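Local coordinates for toxin secretion ATP-binding protein (Vibrio parahaemolyticus RIMD 2210633, PDB 3B79) that probably takes part in ATP-driven toxin export across the membrane as an ABC transporter, of which this chain is the N-terminal peptidase C39-like domain, at residues E57-L62 with T118-L123. Numbering follows the deposited sequence. Where two conformers were deposited one is given.
Sequences ENRAEL and TGRYFL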
ATOM      1  N   GLU A  57       1.835  -8.659   6.651  1.00 10.57           N
ATOM      2  CA  GLU A  57       2.121  -7.480   7.471  1.00 10.31           C
ATOM      3  C   GLU A  57       3.358  -7.726   8.313  1.00 10.05           C
ATOM      4  O   GLU A  57       3.542  -8.802   8.898  1.00 12.44           O
ATOM      5  CB  GLU A  57       0.924  -7.167   8.388  1.00 11.47           C
ATOM      6  CG  GLU A  57       1.011  -5.788   8.976  1.00 12.54           C
ATOM      7  CD  GLU A  57      -0.223  -5.430   9.764  1.00 14.66           C
ATOM      8  OE1 GLU A  57      -1.063  -6.332  10.004  1.00 17.94           O
ATOM      9  OE2 GLU A  57      -0.342  -4.245  10.108  1.00 18.77           O
ATOM     10  N   ASN A  58       4.203  -6.705   8.376  1.00 10.18           N
ATOM     11  CA  ASN A  58       5.440  -6.728   9.165  1.00 10.71           C
ATOM     12  C   ASN A  58       5.644  -5.431   9.901  1.00  9.70           C
ATOM     13  O   ASN A  58       5.077  -4.426   9.499  1.00 11.95           O
ATOM     14  CB  ASN A  58       6.683  -6.963   8.278  1.00 13.03           C
ATOM     15  CG  ASN A  58       6.746  -8.309   7.623  1.00 16.43           C
ATOM     16  OD1 ASN A  58       7.075  -8.411   6.426  1.00 25.58           O
ATOM     17  ND2 ASN A  58       6.559  -9.337   8.358  1.00 18.27           N
ATOM     18  N   ARG A  59       6.503  -5.395  10.911  1.00 11.93           N
ATOM     19  CA  ARG A  59       6.920  -4.152  11.539  1.00 11.80           C
ATOM     20  C   ARG A  59       8.327  -3.825  11.125  1.00 12.07           C
ATOM     21  O   ARG A  59       9.216  -4.700  11.152  1.00 14.70           O
ATOM     22  CB  ARG A  59       6.901  -4.288  13.048  1.00 11.53           C
ATOM     23  CG  ARG A  59       5.469  -4.244  13.595  1.00 12.70           C
ATOM     24  CD  ARG A  59       5.481  -4.017  15.134  1.00 14.32           C
ATOM     25  NE  ARG A  59       4.130  -3.703  15.694  1.00 16.08           N
ATOM     26  CZ  ARG A  59       3.251  -4.626  16.065  1.00 14.35           C
ATOM     27  NH1 ARG A  59       3.577  -5.921  16.007  1.00 15.28           N
ATOM     28  NH2 ARG A  59       2.081  -4.254  16.579  1.00 16.77           N
ATOM     29  N   ALA A  60       8.564  -2.568  10.752  1.00 11.48           N
ATOM     30  CA  ALA A  60       9.940  -2.071  10.528  1.00 11.30           C
ATOM     31  C   ALA A  60       9.915  -0.563  10.584  1.00 11.43           C
ATOM     32  O   ALA A  60       8.919   0.068  10.156  1.00 12.38           O
ATOM     33  CB  ALA A  60      10.465  -2.472   9.139  1.00 11.61           C
ATOM     34  N   GLU A  61      10.989   0.048  11.070  0.50 10.81           N
ATOM     35  CA  GLU A  61      11.108   1.500  10.937  0.50 11.30           C
ATOM     36  C   GLU A  61      11.255   1.824   9.443  0.50 10.56           C
ATOM     37  O   GLU A  61      11.858   1.061   8.694  0.50 11.17           O
ATOM     38  CB  GLU A  61      12.327   2.035  11.709  0.50 12.17           C
ATOM     39  CG  GLU A  61      12.307   1.772  13.198  0.60 12.32           C
ATOM     40  CD  GLU A  61      13.550   2.248  13.950  0.50 16.44           C
ATOM     41  OE1 GLU A  61      14.520   2.740  13.346  0.50 21.20           O
ATOM     42  OE2 GLU A  61      13.541   2.115  15.195  0.50 23.34           O
ATOM     43  N   LEU A  62      10.758   2.988   9.026  1.00 10.68           N
ATOM     44  CA  LEU A  62      10.650   3.348   7.590  1.00 10.87           C
ATOM     45  C   LEU A  62      11.985   3.182   6.861  1.00 11.29           C
ATOM     46  O   LEU A  62      12.042   2.659   5.752  1.00 11.93           O
ATOM     47  CB  LEU A  62      10.134   4.799   7.475  1.00 11.44           C
ATOM     48  CG  LEU A  62       9.886   5.248   6.018  1.00 12.06           C
ATOM     49  CD1 LEU A  62       8.754   4.475   5.382  1.00 14.48           C
ATOM     50  CD2 LEU A  62       9.564   6.764   6.047  1.00 14.98           C
ATOM     51  N   THR A 118       3.120   4.347  10.692  1.00 12.01           N
ATOM     52  CA  THR A 118       2.851   3.697  11.979  1.00 13.09           C
ATOM     53  C   THR A 118       3.931   2.733  12.422  1.00 12.84           C
ATOM     54  O   THR A 118       3.905   2.290  13.579  1.00 15.10           O
ATOM     55  CB  THR A 118       1.569   2.850  11.890  1.00 13.71           C
ATOM     56  OG1 THR A 118       1.755   1.802  10.916  1.00 13.34           O
ATOM     57  CG2 THR A 118       0.350   3.707  11.580  1.00 16.03           C
ATOM     58  N   GLY A 119       4.838   2.329  11.529  1.00 11.42           N
ATOM     59  CA  GLY A 119       5.768   1.251  11.851  1.00 11.29           C
ATOM     60  C   GLY A 119       5.355  -0.097  11.296  1.00 10.02           C
ATOM     61  O   GLY A 119       6.078  -1.083  11.472  1.00 11.02           O
ATOM     62  N   ARG A 120       4.171  -0.172  10.681  1.00 10.12           N
ATOM     63  CA  ARG A 120       3.658  -1.424  10.111  1.00 10.05           C
ATOM     64  C   ARG A 120       3.509  -1.277   8.602  1.00  9.68           C
ATOM     65  O   ARG A 120       3.028  -0.236   8.116  1.00 10.13           O
ATOM     66  CB  ARG A 120       2.301  -1.762  10.724  1.00 10.69           C
ATOM     67  CG  ARG A 120       2.384  -2.001  12.230  1.00 12.12           C
ATOM     68  CD  ARG A 120       1.014  -2.327  12.856  1.00 14.40           C
ATOM     69  NE  ARG A 120      -0.009  -1.281  12.744  1.00 17.09           N
ATOM     70  CZ  ARG A 120      -0.120  -0.138  13.418  1.00 22.04           C
ATOM     71  NH1 ARG A 120       0.783   0.253  14.347  1.00 23.62           N
ATOM     72  NH2 ARG A 120      -1.201   0.616  13.130  1.00 21.68           N
ATOM     73  N   TYR A 121       3.897  -2.309   7.853  1.00  9.33           N
ATOM     74  CA  TYR A 121       3.757  -2.271   6.389  1.00 10.05           C
ATOM     75  C   TYR A 121       3.429  -3.670   5.887  1.00  9.08           C
ATOM     76  O   TYR A 121       3.581  -4.644   6.630  1.00 10.40           O
ATOM     77  CB  TYR A 121       5.071  -1.743   5.735  1.00 10.52           C
ATOM     78  CG  TYR A 121       6.185  -2.776   5.781  1.00  9.99           C
ATOM     79  CD1 TYR A 121       6.437  -3.576   4.674  1.00 10.89           C
ATOM     80  CD2 TYR A 121       6.982  -2.944   6.941  1.00 11.44           C
ATOM     81  CE1 TYR A 121       7.427  -4.567   4.754  1.00 12.41           C
ATOM     82  CE2 TYR A 121       7.962  -3.918   7.000  1.00 12.61           C
ATOM     83  CZ  TYR A 121       8.162  -4.700   5.910  1.00 12.31           C
ATOM     84  OH  TYR A 121       9.124  -5.687   5.979  1.00 15.74           O
ATOM     85  N   PHE A 122       2.979  -3.766   4.632  1.00  8.65           N
ATOM     86  CA  PHE A 122       2.790  -5.053   3.958  1.00  9.48           C
ATOM     87  C   PHE A 122       3.819  -5.238   2.892  1.00  9.14           C
ATOM     88  O   PHE A 122       4.013  -4.371   2.007  1.00  9.73           O
ATOM     89  CB  PHE A 122       1.407  -5.190   3.330  1.00  9.98           C
ATOM     90  CG  PHE A 122       0.322  -5.328   4.359  1.00  9.88           C
ATOM     91  CD1 PHE A 122      -0.191  -6.600   4.636  1.00 10.24           C
ATOM     92  CD2 PHE A 122      -0.225  -4.220   5.020  1.00 12.39           C
ATOM     93  CE1 PHE A 122      -1.190  -6.759   5.579  1.00 11.43           C
ATOM     94  CE2 PHE A 122      -1.249  -4.407   5.970  1.00 12.69           C
ATOM     95  CZ  PHE A 122      -1.701  -5.677   6.234  1.00 12.10           C
ATOM     96  N   LEU A 123       4.468  -6.403   2.964  0.50  9.20           N
ATOM     97  CA  LEU A 123       5.302  -6.947   1.893  0.50 10.14           C
ATOM     98  C   LEU A 123       4.406  -7.639   0.883  0.50 10.59           C
ATOM     99  O   LEU A 123       3.677  -8.563   1.270  0.50 11.19           O
ATOM    100  CB  LEU A 123       6.239  -8.018   2.481  0.50 11.18           C
ATOM    101  CG  LEU A 123       6.950  -8.909   1.447  0.50 12.76           C
ATOM    102  CD1 LEU A 123       7.957  -8.120   0.599  0.50 12.43           C
ATOM    103  CD2 LEU A 123       7.655 -10.098   2.084  0.50 14.03           C
TER
HETATM  104  O   HOH W   1      -1.949  -2.549  11.275  1.00 27.39           O
HETATM  105  O   HOH W   2       3.392  -0.946  15.550  1.00 25.33           O
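Asn58 and Tyr121 form a hydrogen-bonded antiparallel pair. Asn58 N donates to Tyr121 O at 2.8 Å, and Tyr121 N returns a bond to Asn58 O at 2.9 Å. Both are nearly straight. A third backbone bond, from Ala60 N to Gly119 O (3.0 Å), is more bent. The chain turns a corner at Gly119. Thr118 OG1 accepts from Arg120 N in an ST turn.

The charged side chains of Glu57, Arg59 and Arg120 lie on one face of the sheet, with Phe122. Glu57 and Arg120 run side by side. Their salt bridge is long, 4.0 Å from Glu57 OE2 to Arg120 NE, and one water bonds to both atoms. A second water accepts from Arg59 NE and Arg120 NH1, at the edges of the two guanidinium groups. Thr118 OG1 sits over one face of the Arg120 guanidinium.

Apolar contacts fall on both faces. Glu57 CB lies over one face of the Phe122 ring, toward its rim, in a CH-pi contact 3.9 Å from the centroid. The Glu57 carboxylate is nearly parallel to that ring, 15° from its plane. On the other face, Tyr121 CG sits between the backbone N and the carbonyl carbon (chi1 74°), which brings the ring across to Asn58 and Ala60. Its CE2 touches Ala60 CB at 3.6 Å and also meets Asn58 CB.

Phe122 also packs on helix 44-51. The contact joins edge strand 53-59 to strand 120-126, next to strand 72-76, in the antiparallel sheet of a C39-like domain of the papain-like clan CA.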